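Local coordinates for phosphate ABC transporter, phosphate-binding protein (Clostridium perfringens, PDB 4Q8R) that probably captures phosphate with high affinity outside the cell membrane and hands it to an ABC-type phosphate transporter, at residues V52-M57 with N216-G221; R60-E65 with L209-E214; A82-K87 with G171-S176; Q98-Y103 with E137-K142; V123-G128 with G157-L162. All blocks are in the same frame, centred on the assembly; numbering follows the deposited sequence.

Interaction 1: V52-M57 with N216-G221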
# COMPACT_ATOMS: atom_id res chain seq x y z
N VAL A 52 -16.81 -14.38 2.18
CA VAL A 52 -17.56 -13.13 2.30
C VAL A 52 -17.33 -12.26 1.08
O VAL A 52 -18.24 -11.58 0.63
CB VAL A 52 -17.13 -12.38 3.56
CG1 VAL A 52 -17.69 -10.98 3.57
CG2 VAL A 52 -17.59 -13.19 4.77
N SER A 53 -16.11 -12.29 0.58
CA SER A 53 -15.81 -11.65 -0.70
C SER A 53 -15.36 -12.68 -1.72
O SER A 53 -14.67 -13.64 -1.39
CB SER A 53 -14.66 -10.65 -0.55
OG SER A 53 -14.97 -9.57 0.32
N GLU A 54 -15.72 -12.43 -2.98
CA GLU A 54 -15.27 -13.26 -4.09
C GLU A 54 -13.79 -13.09 -4.36
O GLU A 54 -13.09 -14.05 -4.71
CB GLU A 54 -16.11 -12.95 -5.34
CG GLU A 54 -15.77 -13.84 -6.52
CD GLU A 54 -16.69 -13.64 -7.69
OE1 GLU A 54 -16.29 -14.08 -8.78
OE2 GLU A 54 -17.79 -13.06 -7.54
N ILE A 55 -13.32 -11.85 -4.26
CA ILE A 55 -11.92 -11.55 -4.39
C ILE A 55 -11.43 -10.69 -3.22
O ILE A 55 -12.11 -9.75 -2.88
CB ILE A 55 -11.62 -10.82 -5.70
CG1 ILE A 55 -12.05 -11.67 -6.91
CG2 ILE A 55 -10.13 -10.45 -5.81
CD1 ILE A 55 -12.14 -10.92 -8.25
N GLY A 56 -10.31 -11.06 -2.61
CA GLY A 56 -9.61 -10.19 -1.65
C GLY A 56 -8.49 -9.43 -2.37
O GLY A 56 -7.81 -9.97 -3.23
N MET A 57 -8.32 -8.17 -2.02
CA MET A 57 -7.20 -7.43 -2.46
C MET A 57 -6.21 -7.23 -1.34
O MET A 57 -6.61 -6.79 -0.22
CB MET A 57 -7.60 -6.19 -3.23
CG MET A 57 -8.38 -5.15 -2.58
SD MET A 57 -9.18 -3.94 -3.72
CE MET A 57 -9.98 -3.07 -2.30
N ASN A 216 -15.04 -20.34 -5.53
CA ASN A 216 -15.86 -19.13 -5.46
C ASN A 216 -15.75 -18.18 -6.62
O ASN A 216 -16.63 -17.35 -6.82
CB ASN A 216 -15.57 -18.39 -4.15
CG ASN A 216 -16.06 -19.20 -2.95
OD1 ASN A 216 -16.77 -20.22 -3.11
ND2 ASN A 216 -15.70 -18.77 -1.76
N LEU A 217 -14.67 -18.26 -7.37
CA LEU A 217 -14.45 -17.30 -8.45
C LEU A 217 -15.39 -17.57 -9.63
O LEU A 217 -15.32 -18.61 -10.24
CB LEU A 217 -13.00 -17.32 -8.91
CG LEU A 217 -12.64 -16.23 -9.93
CD1 LEU A 217 -12.75 -14.83 -9.30
CD2 LEU A 217 -11.26 -16.49 -10.44
N THR A 218 -16.25 -16.62 -9.93
CA THR A 218 -17.20 -16.72 -11.04
C THR A 218 -16.58 -16.40 -12.37
O THR A 218 -15.47 -15.85 -12.43
CB THR A 218 -18.39 -15.77 -10.84
OG1 THR A 218 -17.96 -14.42 -10.88
CG2 THR A 218 -19.13 -16.08 -9.51
N GLU A 219 -17.30 -16.72 -13.44
CA GLU A 219 -16.78 -16.37 -14.77
C GLU A 219 -16.62 -14.83 -14.84
O GLU A 219 -15.63 -14.35 -15.38
CB GLU A 219 -17.63 -16.97 -15.90
CG GLU A 219 -19.08 -16.52 -15.85
CD GLU A 219 -19.88 -16.89 -17.09
OE1 GLU A 219 -19.26 -17.09 -18.17
OE2 GLU A 219 -21.13 -16.93 -16.97
N SER A 220 -17.54 -14.07 -14.28
CA SER A 220 -17.38 -12.58 -14.21
C SER A 220 -16.16 -12.13 -13.43
O SER A 220 -15.43 -11.25 -13.86
CB SER A 220 -18.61 -11.88 -13.65
OG SER A 220 -19.78 -12.15 -14.41
N GLY A 221 -15.92 -12.72 -12.27
CA GLY A 221 -14.72 -12.38 -11.55
C GLY A 221 -13.43 -12.77 -12.27
O GLY A 221 -12.44 -12.05 -12.21
O HOH W 1 -14.15 -16.29 -1.23
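The N-cap of helix 219-229 is the centre of this contact: Thr218, the cap residue, is held by Glu54, which stands just ahead of strand 55-58. Thr218 OG1 accepts from Gly221 N at 3.0 Å with 167° at the hydrogen, which identifies the cap. The same hydroxyl donates to Glu54 OE1 over 2.7 Å, meeting its syn lone pair. A second bond reaches that oxygen from Thr218 N at 2.8 Å, arriving from above the carboxylate plane, 46° out of it. One oxygen thus receives two donors of a single residue, and Thr218 OG1, its proton given to Glu54, is left to serve the helix as acceptor. Glu54 spans the gap because CG lies opposite the backbone N (chi1 -176°) and the chain stays extended, crossing Thr218 at roughly a right angle. Beside this polar grip, Ile55 CG1 and Leu217 CD1 pack at 4.0 Å. Water 1 bridges the two segments, donating to Ser53 O at 2.7 Å and accepting from Asn216 ND2 at 3.0 Å. Glu54 N is in turn hydrogen-bonded to Ser7 OG of strand 6-10. A threonine N-cap, its hydroxyl oriented by a carboxylate from the loop before a strand, is typical of a side-chain-capped helix start.

Interaction 2: R60-E65 with L209-E214. With ZN (zinc ion), chain F.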
# COMPACT_ATOMS: atom_id res chain seq x y z
N ARG A 60 0.30 -7.05 0.46
CA ARG A 60 1.42 -7.83 0.99
C ARG A 60 1.25 -9.25 0.48
O ARG A 60 0.15 -9.61 0.00
CB ARG A 60 1.43 -7.86 2.54
CG ARG A 60 0.14 -8.37 3.15
CD ARG A 60 0.41 -8.85 4.55
NE ARG A 60 -0.78 -9.14 5.32
CZ ARG A 60 -1.40 -10.30 5.34
NH1 ARG A 60 -0.95 -11.32 4.58
NH2 ARG A 60 -2.43 -10.47 6.16
N ASP A 61 2.29 -10.06 0.59
CA ASP A 61 2.11 -11.45 0.26
C ASP A 61 1.19 -12.12 1.31
O ASP A 61 1.06 -11.64 2.43
CB ASP A 61 3.42 -12.17 0.25
CG ASP A 61 3.36 -13.41 -0.55
OD1 ASP A 61 2.28 -13.80 -1.06
OD2 ASP A 61 4.39 -14.02 -0.65
N LEU A 62 0.61 -13.25 0.95
CA LEU A 62 -0.18 -14.04 1.91
C LEU A 62 0.72 -14.66 2.94
O LEU A 62 1.89 -14.98 2.65
CB LEU A 62 -0.90 -15.19 1.20
CG LEU A 62 -1.98 -14.83 0.20
CD1 LEU A 62 -2.73 -16.07 -0.24
CD2 LEU A 62 -2.92 -13.83 0.88
N LYS A 63 0.17 -14.86 4.12
CA LYS A 63 0.83 -15.70 5.13
C LYS A 63 0.54 -17.16 4.79
O LYS A 63 -0.45 -17.47 4.13
CB LYS A 63 0.32 -15.34 6.49
CG LYS A 63 0.57 -13.85 6.89
CD LYS A 63 -0.25 -13.51 8.12
CE LYS A 63 -0.22 -12.04 8.53
NZ LYS A 63 0.53 -11.87 9.78
N GLY A 64 1.40 -18.05 5.25
CA GLY A 64 1.26 -19.48 4.97
C GLY A 64 -0.12 -19.99 5.37
O GLY A 64 -0.74 -20.82 4.69
N GLU A 65 -0.65 -19.49 6.46
CA GLU A 65 -2.00 -19.94 6.85
C GLU A 65 -3.19 -19.47 6.04
O GLU A 65 -4.29 -20.09 6.03
CB GLU A 65 -2.29 -19.32 8.13
CG GLU A 65 -1.77 -19.97 9.25
CD GLU A 65 -2.23 -19.23 10.43
OE1 GLU A 65 -2.92 -19.91 11.27
OE2 GLU A 65 -1.91 -17.98 10.46
N LEU A 209 -1.92 -8.09 -4.83
CA LEU A 209 -2.50 -9.40 -5.13
C LEU A 209 -4.00 -9.35 -5.13
O LEU A 209 -4.63 -8.67 -4.29
CB LEU A 209 -2.06 -10.46 -4.10
CG LEU A 209 -0.59 -10.66 -3.83
CD1 LEU A 209 -0.39 -11.64 -2.68
CD2 LEU A 209 0.13 -11.08 -5.11
N ALA A 210 -4.59 -10.07 -6.10
CA ALA A 210 -5.97 -10.46 -6.05
C ALA A 210 -5.94 -11.94 -5.61
O ALA A 210 -5.18 -12.75 -6.21
CB ALA A 210 -6.54 -10.37 -7.47
N VAL A 211 -6.71 -12.28 -4.56
CA VAL A 211 -6.73 -13.57 -3.99
C VAL A 211 -8.17 -14.09 -3.96
O VAL A 211 -9.13 -13.33 -3.81
CB VAL A 211 -6.08 -13.65 -2.58
CG1 VAL A 211 -4.66 -13.13 -2.62
CG2 VAL A 211 -6.92 -12.91 -1.52
N TYR A 212 -8.31 -15.39 -4.14
CA TYR A 212 -9.63 -15.99 -4.32
C TYR A 212 -9.49 -17.50 -4.10
O TYR A 212 -8.42 -18.09 -4.23
CB TYR A 212 -10.20 -15.69 -5.71
CG TYR A 212 -9.37 -16.19 -6.84
CD1 TYR A 212 -9.51 -17.51 -7.31
CD2 TYR A 212 -8.41 -15.37 -7.43
CE1 TYR A 212 -8.76 -17.97 -8.35
CE2 TYR A 212 -7.64 -15.83 -8.52
CZ TYR A 212 -7.81 -17.14 -8.96
OH TYR A 212 -7.06 -17.66 -9.98
N LYS A 213 -10.61 -18.11 -3.76
CA LYS A 213 -10.76 -19.55 -3.82
C LYS A 213 -11.32 -19.96 -5.21
O LYS A 213 -12.27 -19.34 -5.72
CB LYS A 213 -11.72 -19.98 -2.74
CG LYS A 213 -11.26 -19.71 -1.34
CD LYS A 213 -12.29 -20.42 -0.49
CE LYS A 213 -11.81 -20.66 0.88
NZ LYS A 213 -13.07 -20.88 1.63
N GLU A 214 -10.72 -20.97 -5.81
CA GLU A 214 -11.15 -21.42 -7.15
C GLU A 214 -12.64 -21.76 -7.15
O GLU A 214 -13.33 -21.52 -8.17
CB GLU A 214 -10.31 -22.60 -7.64
CG GLU A 214 -10.41 -22.85 -9.16
CD GLU A 214 -9.74 -21.76 -10.02
OE1 GLU A 214 -8.51 -21.54 -9.84
OE2 GLU A 214 -10.42 -21.12 -10.87
ZN ZN F . 2.14 -15.46 -2.20
O HOH W 2 3.02 -14.46 -3.35
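Leu62 and Val211 lie alongside each other, pointing opposite ways, where the loop before helix 64-68 covers strand 205-213 of the alpha/beta binding-protein fold. Leu62 CD2 and Val211 CG1 come to 4.0 Å, a contact between methyl branches. Leu209, two residues earlier on the strand and also directed toward the loop, brings CD1 to 3.4 Å from Arg60 O. That carbonyl is buried with no polar partner in the model, so the methyl covers it without satisfying it. Leu209 and Asp61 cross obliquely, and their closest atoms, Leu209 CD1 and Asp61 OD1, lie 3.8 Å apart. Helix 41-50 closes the same apolar patch, with Ile45 touching Leu62 and Ala48 touching Val211. The Arg60 guanidinium stays on the loop side: Arg60 NH1 donates to Asp61 O at 3.0 Å, nearly in its own plane, and also forms a salt bridge with Glu66. Lys63 CE sits 3.6 Å above one face of that group, offset toward its rim. The CB of Asp61 points away from strand 205-213, yet chi1 of -159° brings the carboxylate back to a zinc ion shared with Glu73 and water 2. Asp61 OD1 binds this metal at 2.0 Å.

Interaction 3: A82-K87 with G171-S176. With ZN (zinc ion), chain E.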
# COMPACT_ATOMS: atom_id res chain seq x y z
N ALA A 82 6.16 4.90 -0.24
CA ALA A 82 6.81 6.17 0.03
C ALA A 82 6.75 6.47 1.53
O ALA A 82 5.82 6.14 2.21
CB ALA A 82 6.11 7.28 -0.69
N LEU A 83 7.82 7.12 1.99
CA LEU A 83 7.88 7.73 3.32
C LEU A 83 7.56 9.17 3.07
O LEU A 83 8.40 9.88 2.41
CB LEU A 83 9.28 7.70 3.91
CG LEU A 83 9.73 6.51 4.70
CD1 LEU A 83 8.87 6.40 5.91
CD2 LEU A 83 9.70 5.27 3.85
N ILE A 84 6.41 9.60 3.52
CA ILE A 84 5.96 10.96 3.24
C ILE A 84 6.13 11.87 4.43
O ILE A 84 5.88 11.47 5.59
CB ILE A 84 4.52 10.99 2.72
CG1 ILE A 84 3.54 10.23 3.63
CG2 ILE A 84 4.50 10.39 1.32
CD1 ILE A 84 2.12 10.63 3.36
N THR A 85 6.51 13.12 4.13
CA THR A 85 6.58 14.16 5.10
C THR A 85 5.64 15.27 4.66
O THR A 85 5.11 15.29 3.53
CB THR A 85 8.01 14.71 5.26
OG1 THR A 85 8.35 15.40 4.05
CG2 THR A 85 9.04 13.66 5.54
N HIS A 86 5.37 16.18 5.58
CA HIS A 86 4.75 17.44 5.20
C HIS A 86 5.62 18.16 4.13
O HIS A 86 6.84 18.03 4.10
CB HIS A 86 4.62 18.32 6.43
CG HIS A 86 3.59 19.37 6.34
ND1 HIS A 86 2.25 19.16 6.58
CD2 HIS A 86 3.72 20.69 6.03
CE1 HIS A 86 1.61 20.30 6.49
NE2 HIS A 86 2.46 21.23 6.10
N LYS A 87 4.95 18.94 3.31
CA LYS A 87 5.57 19.66 2.25
C LYS A 87 6.60 20.62 2.90
O LYS A 87 6.38 21.15 3.98
CB LYS A 87 4.45 20.37 1.45
CG LYS A 87 4.88 20.93 0.17
CD LYS A 87 5.11 19.84 -0.87
CE LYS A 87 4.99 20.46 -2.26
NZ LYS A 87 5.32 19.40 -3.24
N GLY A 171 4.86 9.59 7.63
CA GLY A 171 4.05 8.38 7.48
C GLY A 171 4.52 7.61 6.28
O GLY A 171 5.44 8.01 5.61
N TYR A 172 3.86 6.47 6.00
CA TYR A 172 4.18 5.66 4.83
C TYR A 172 2.90 5.33 4.10
O TYR A 172 1.86 5.12 4.67
CB TYR A 172 4.97 4.43 5.23
CG TYR A 172 4.34 3.62 6.36
CD1 TYR A 172 3.24 2.77 6.14
CD2 TYR A 172 4.88 3.67 7.66
CE1 TYR A 172 2.72 1.99 7.18
CE2 TYR A 172 4.32 2.93 8.68
CZ TYR A 172 3.26 2.13 8.43
OH TYR A 172 2.72 1.36 9.44
N ILE A 173 3.02 5.28 2.78
CA ILE A 173 1.86 5.14 1.94
C ILE A 173 2.24 4.68 0.56
O ILE A 173 3.33 4.95 0.09
CB ILE A 173 1.17 6.49 1.86
CG1 ILE A 173 -0.27 6.39 1.42
CG2 ILE A 173 1.93 7.49 0.93
CD1 ILE A 173 -1.05 7.64 1.61
N SER A 174 1.34 3.96 -0.10
CA SER A 174 1.53 3.57 -1.51
C SER A 174 1.82 4.81 -2.40
O SER A 174 1.20 5.86 -2.22
CB SER A 174 0.25 2.92 -2.01
OG SER A 174 0.19 2.86 -3.42
N PHE A 175 2.68 4.63 -3.38
CA PHE A 175 2.98 5.66 -4.36
C PHE A 175 1.68 6.15 -5.03
O PHE A 175 1.62 7.31 -5.53
CB PHE A 175 3.83 5.09 -5.47
CG PHE A 175 5.29 4.90 -5.16
CD1 PHE A 175 5.86 5.05 -3.88
CD2 PHE A 175 6.17 4.53 -6.24
CE1 PHE A 175 7.20 4.85 -3.70
CE2 PHE A 175 7.51 4.39 -6.06
CZ PHE A 175 8.04 4.51 -4.75
N SER A 176 0.66 5.26 -5.11
CA SER A 176 -0.62 5.57 -5.71
C SER A 176 -1.32 6.79 -5.08
O SER A 176 -2.16 7.44 -5.68
CB SER A 176 -1.57 4.34 -5.67
OG SER A 176 -2.50 4.45 -6.65
ZN ZN E . 2.14 23.27 6.00
O HOH W 3 0.85 23.61 7.73
O HOH W 4 3.62 24.40 6.64
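Residues Ala82-Ile84 and Gly171-Ile173 run as antiparallel strands, with segment axes at 126° and a closest approach of 4.6 Å, so the ladder is strongly twisted. Ala82 with Ile173 and Ile84 with Gly171 are hydrogen-bonded pairs, each closed by two bonds; Ala82 N to Ile173 O measures 2.8 Å and the return bond from Ile173 N to Ala82 O 3.0 Å. Between them Leu83 and Tyr172 form a non-hydrogen-bonded pair, beside which Tyr172 CA makes a C-H...O contact with Ala82 O at 3.1 Å. On the face carrying Ala82, Ile84 and Ile173, the CG2 methyls of the two isoleucines meet at 3.9 Å, and Val163 and Ile159 of helix 156-164 cover them. Ile84 CG1 sits over its own backbone, flanked by N and C (chi1 53°), which brings it to 3.5 Å from Gly171 O. Phe175, past the strand end, turns its ring edge to Ala82: Phe175 CD1 lies 3.9 Å from Ala82 CB, with Ala82 N near the ring plane. Tyr172 points to the other face, stacks on Phe135 and is bonded through OH to Arg125 N. Farther along the first segment, His86 NE2 binds a zinc ion at 2.1 Å. Four backbone bonds satisfy the N-H and C=O groups of Ala82, Ile84, Gly171 and Ile173, while Leu83 pairs with Val185, leaving apolar surface to pack against helices on both faces.

Interaction 4: Q98-Y103 with E137-K142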
# COMPACT_ATOMS: atom_id res chain seq x y z
N GLN A 98 18.00 5.01 9.30
CA GLN A 98 17.40 6.22 9.89
C GLN A 98 15.89 6.04 10.07
O GLN A 98 15.31 6.41 11.11
CB GLN A 98 17.66 7.47 9.08
CG GLN A 98 19.09 7.94 9.21
CD GLN A 98 19.37 9.10 8.28
OE1 GLN A 98 19.09 9.00 7.11
NE2 GLN A 98 20.01 10.13 8.78
N ILE A 99 15.21 5.45 9.07
CA ILE A 99 13.78 5.27 9.14
C ILE A 99 13.43 4.32 10.34
O ILE A 99 12.49 4.56 11.09
CB ILE A 99 13.22 4.75 7.79
CG1 ILE A 99 13.41 5.82 6.76
CG2 ILE A 99 11.73 4.43 7.89
CD1 ILE A 99 13.36 5.31 5.33
N LYS A 100 14.22 3.26 10.46
CA LYS A 100 14.03 2.31 11.56
C LYS A 100 14.16 3.06 12.87
O LYS A 100 13.35 2.86 13.79
CB LYS A 100 15.02 1.20 11.52
CG LYS A 100 14.82 0.05 12.56
CD LYS A 100 15.89 -1.00 12.43
CE LYS A 100 15.95 -1.80 13.69
NZ LYS A 100 16.81 -2.99 13.53
N ASP A 101 15.21 3.86 13.00
CA ASP A 101 15.43 4.64 14.23
C ASP A 101 14.29 5.57 14.56
O ASP A 101 13.93 5.72 15.74
CB ASP A 101 16.70 5.47 14.10
CG ASP A 101 17.96 4.66 14.17
OD1 ASP A 101 17.95 3.42 14.45
OD2 ASP A 101 19.03 5.27 14.00
N ILE A 102 13.67 6.20 13.57
CA ILE A 102 12.49 6.97 13.80
C ILE A 102 11.32 6.12 14.30
O ILE A 102 10.66 6.45 15.31
CB ILE A 102 12.04 7.71 12.50
CG1 ILE A 102 13.15 8.73 12.06
CG2 ILE A 102 10.73 8.44 12.66
CD1 ILE A 102 12.95 9.11 10.62
N TYR A 103 11.05 5.04 13.61
CA TYR A 103 9.85 4.23 13.92
C TYR A 103 10.00 3.45 15.23
O TYR A 103 8.99 3.09 15.83
CB TYR A 103 9.44 3.37 12.73
CG TYR A 103 8.51 4.14 11.86
CD1 TYR A 103 9.03 5.06 10.89
CD2 TYR A 103 7.16 4.04 11.94
CE1 TYR A 103 8.18 5.85 10.20
CE2 TYR A 103 6.30 4.81 11.22
CZ TYR A 103 6.82 5.76 10.35
OH TYR A 103 5.99 6.58 9.62
N GLU A 137 8.79 -5.06 7.66
CA GLU A 137 9.67 -6.11 7.17
C GLU A 137 10.89 -5.54 6.47
O GLU A 137 12.00 -5.97 6.70
CB GLU A 137 8.89 -7.06 6.21
CG GLU A 137 9.73 -8.27 5.82
CD GLU A 137 8.97 -9.40 5.14
OE1 GLU A 137 9.60 -10.15 4.38
OE2 GLU A 137 7.75 -9.55 5.38
N ILE A 138 10.67 -4.56 5.61
CA ILE A 138 11.78 -4.01 4.83
C ILE A 138 12.69 -3.10 5.64
O ILE A 138 13.93 -3.22 5.58
CB ILE A 138 11.28 -3.27 3.59
CG1 ILE A 138 10.64 -4.32 2.67
CG2 ILE A 138 12.43 -2.52 2.90
CD1 ILE A 138 9.84 -3.78 1.52
N VAL A 139 12.06 -2.21 6.43
CA VAL A 139 12.79 -1.29 7.35
C VAL A 139 13.51 -2.08 8.43
O VAL A 139 14.63 -1.75 8.80
CB VAL A 139 11.85 -0.21 7.90
CG1 VAL A 139 12.52 0.66 8.97
CG2 VAL A 139 11.33 0.64 6.72
N GLY A 140 12.87 -3.16 8.89
CA GLY A 140 13.54 -4.09 9.76
C GLY A 140 13.23 -3.99 11.23
O GLY A 140 14.13 -4.04 12.07
N PHE A 141 11.98 -3.78 11.54
CA PHE A 141 11.50 -3.78 12.93
C PHE A 141 10.22 -4.57 13.05
O PHE A 141 9.47 -4.70 12.11
CB PHE A 141 11.41 -2.35 13.56
CG PHE A 141 10.35 -1.49 13.01
CD1 PHE A 141 10.55 -0.80 11.73
CD2 PHE A 141 9.15 -1.31 13.64
CE1 PHE A 141 9.58 -0.01 11.20
CE2 PHE A 141 8.16 -0.51 13.09
CZ PHE A 141 8.38 0.16 11.85
N LYS A 142 10.00 -5.05 14.26
CA LYS A 142 8.80 -5.77 14.64
C LYS A 142 7.74 -4.86 15.21
O LYS A 142 8.05 -3.79 15.71
CB LYS A 142 9.19 -6.91 15.61
CG LYS A 142 10.08 -7.98 14.95
CD LYS A 142 9.57 -8.38 13.55
CE LYS A 142 10.08 -9.70 12.96
NZ LYS A 142 11.47 -9.58 12.45
O HOH W 5 16.89 -4.75 11.59
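The rings of Phe141 and Tyr103 meet at a slant in a helix-helix interface, where helix 96-103 lies against the C-terminal end of helix 130-139 and the turn that leaves it. Phe141 CZ is directed at the base of the tyrosine and lies 3.5 Å from Tyr103 CB. The edge of the Phe141 ring holds Val139 CG1 in plane, a neighbour from its own segment, while the edge of the Tyr103 ring has Ile99 O in plane. Phe135, one helix turn before Val139, stands edge-to-face with Tyr103 and also touches Phe141 and Ile99. Val139 is directed at helix 96-103: its CG1 approaches Lys100 CA to 3.4 Å, pressing on the backbone rather than on a side-chain tip. Its other branch, Val139 CG2, meets Ile99 CG2 at 4.0 Å, and the two side chains cross at about a right angle. Gly140 then leaves the helix with a positive phi of 101°. Beyond that break, Phe141 takes chi1 of 69°, folding CG back over its own main chain, which swings the ring toward Tyr103. Tyr103 itself reaches past the interface to strand 121-125, where its OH is bonded to Val123 O. On the partly exposed side, Lys100 runs fully extended along the turn, and its NZ makes a weak hydrogen bond to Gly140 O at 3.2 Å. Water 5 completes a triangle, accepting from Lys100 NZ at 2.6 Å and donating to Gly140 O at 2.9 Å.

Interaction 5: V123-G128 with G157-L162. With PO4 (phosphate ion), chain B.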
# COMPACT_ATOMS: atom_id res chain seq x y z
N VAL A 123 3.78 8.44 12.37
CA VAL A 123 2.49 7.92 12.00
C VAL A 123 2.63 6.53 11.40
O VAL A 123 3.39 6.31 10.46
CB VAL A 123 1.66 8.86 11.05
CG1 VAL A 123 0.22 8.42 10.95
CG2 VAL A 123 1.75 10.31 11.51
N SER A 124 1.83 5.60 11.94
CA SER A 124 1.77 4.22 11.50
C SER A 124 0.36 3.92 11.08
O SER A 124 -0.61 4.64 11.44
CB SER A 124 2.14 3.21 12.61
OG SER A 124 3.50 3.32 12.93
N ARG A 125 0.22 2.89 10.22
CA ARG A 125 -1.06 2.37 9.86
C ARG A 125 -1.57 1.44 11.01
O ARG A 125 -0.80 1.07 11.90
CB ARG A 125 -0.96 1.61 8.57
CG ARG A 125 -0.87 2.52 7.32
CD ARG A 125 -2.18 3.22 7.00
NE ARG A 125 -3.27 2.26 6.82
CZ ARG A 125 -3.40 1.42 5.77
NH1 ARG A 125 -2.64 1.58 4.69
NH2 ARG A 125 -4.35 0.48 5.79
N GLU A 126 -2.85 1.12 10.95
CA GLU A 126 -3.49 0.18 11.87
C GLU A 126 -3.00 -1.25 11.64
O GLU A 126 -2.52 -1.61 10.58
CB GLU A 126 -4.98 0.23 11.68
CG GLU A 126 -5.57 -0.49 10.46
CD GLU A 126 -5.26 0.12 9.11
OE1 GLU A 126 -4.72 1.26 9.01
OE2 GLU A 126 -5.64 -0.56 8.12
N ASP A 127 -3.12 -2.07 12.68
CA ASP A 127 -2.79 -3.46 12.61
C ASP A 127 -3.63 -4.08 11.51
O ASP A 127 -4.81 -3.83 11.43
CB ASP A 127 -3.17 -4.16 13.95
CG ASP A 127 -2.25 -5.27 14.29
OD1 ASP A 127 -1.39 -5.54 13.45
OD2 ASP A 127 -2.38 -5.86 15.40
N GLY A 128 -3.01 -4.91 10.70
CA GLY A 128 -3.74 -5.58 9.62
C GLY A 128 -3.48 -4.92 8.27
O GLY A 128 -3.80 -5.51 7.25
N GLY A 157 -5.86 6.81 3.21
CA GLY A 157 -6.39 8.18 3.15
C GLY A 157 -6.10 8.95 4.44
O GLY A 157 -5.73 10.15 4.46
N ASN A 158 -6.27 8.25 5.57
CA ASN A 158 -6.09 8.88 6.87
C ASN A 158 -4.62 9.21 7.14
O ASN A 158 -4.32 10.25 7.71
CB ASN A 158 -6.72 8.10 8.01
CG ASN A 158 -8.25 8.30 8.05
OD1 ASN A 158 -8.77 9.36 7.67
ND2 ASN A 158 -8.98 7.32 8.51
N ILE A 159 -3.69 8.35 6.74
CA ILE A 159 -2.31 8.64 6.99
C ILE A 159 -1.86 9.85 6.14
O ILE A 159 -1.13 10.72 6.62
CB ILE A 159 -1.42 7.39 6.91
CG1 ILE A 159 -0.02 7.64 7.52
CG2 ILE A 159 -1.24 6.87 5.50
CD1 ILE A 159 0.72 6.32 7.91
N LYS A 160 -2.33 9.91 4.91
CA LYS A 160 -2.01 11.05 4.07
C LYS A 160 -2.56 12.36 4.73
O LYS A 160 -1.85 13.36 4.80
CB LYS A 160 -2.65 10.88 2.68
CG LYS A 160 -2.35 11.98 1.68
CD LYS A 160 -2.89 11.55 0.33
CE LYS A 160 -2.66 12.63 -0.68
NZ LYS A 160 -3.16 12.25 -2.02
N SER A 161 -3.79 12.32 5.19
CA SER A 161 -4.45 13.49 5.79
C SER A 161 -3.68 13.93 7.04
O SER A 161 -3.46 15.12 7.25
CB SER A 161 -5.88 13.18 6.16
OG SER A 161 -6.71 13.07 5.03
N LEU A 162 -3.24 12.99 7.84
CA LEU A 162 -2.47 13.37 9.04
C LEU A 162 -1.17 14.13 8.69
O LEU A 162 -0.84 15.19 9.29
CB LEU A 162 -2.24 12.15 9.95
CG LEU A 162 -2.10 12.46 11.43
CD1 LEU A 162 -3.28 13.26 11.92
CD2 LEU A 162 -1.89 11.19 12.24
P PO4 B . -3.38 -1.65 3.06
O1 PO4 B . -3.58 -3.13 3.43
O2 PO4 B . -4.64 -0.84 3.30
O3 PO4 B . -2.14 -1.10 3.75
O4 PO4 B . -3.04 -1.60 1.53
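Val123 opens the strand side of the contact alongside Ile159 of helix 156-164, the two side chains running in opposed senses, with Val123 CG1 to Ile159 CG1 at 3.5 Å. The strand and helix axes run antiparallel at 173° and pass 9.0 Å apart, a spacing filled by the side chains of Val123, Ile159 and Leu162. Val123 CG1 also comes to 3.7 Å from Leu162 CD2, although Leu162 has two conformers and this distance belongs to one of them. Ser124 turns its side chain away from the helix, and in one of its two conformers its OG is bonded to Ser150 OG. Arg125 rests its aliphatic part on the helix, CD lying 4.1 Å from Ile159 CG2, with the two side chains at about a right angle. Bends at chi2 (-72°) and chi3 (-57°) fold the chain back so that the guanidinium edge is directed at the bound phosphate. Arg125 NH2 donates to phosphate O2 at 2.8 Å, while Arg125 NH1 to phosphate O3 at 2.9 Å is weak. Glu126 receives the guanidinium side-on: Arg125 NE bonds Glu126 OE1 at 2.8 Å and Arg125 NH2 bonds Glu126 OE2 at 2.9 Å. This two-point salt bridge fixes the rotation of Arg125, making Glu126 a second-shell residue, itself held through OE1 by Gly155 N. Six hydroxyls, from Ser11, Thr12, Ser13, Ser41, Ser129 and Thr131, also bind the phosphate, consistent with the substrate site. Helix 156-164 links strands 151-153 and 169-174, which flank strand 121-125 in parallel, so Ile159 packs over the central strand of a beta-alpha-beta crossover.

From the N terminus, the turn leading into strand 55-58 and the loop after that strand supply the first halves of interactions 1 and 2, whose partners, the start of helix 219-229 and strand 205-213 respectively, arrive near the end of the chain. Interaction 2 is nested within the loop closed by interaction 1, and they touch through neighbouring strands of one sheet. Interaction 3 is nested within both, pairing strand 71-86 with strand 169-174. Inside its loop, interactions 4 and 5 cross, since their segments alternate, and they touch each other. Interaction 3 touches both of them. Long strands 71-86 and 205-213 connect the two groups, with interactions 1 and 3 on opposite sides of the chain's centre.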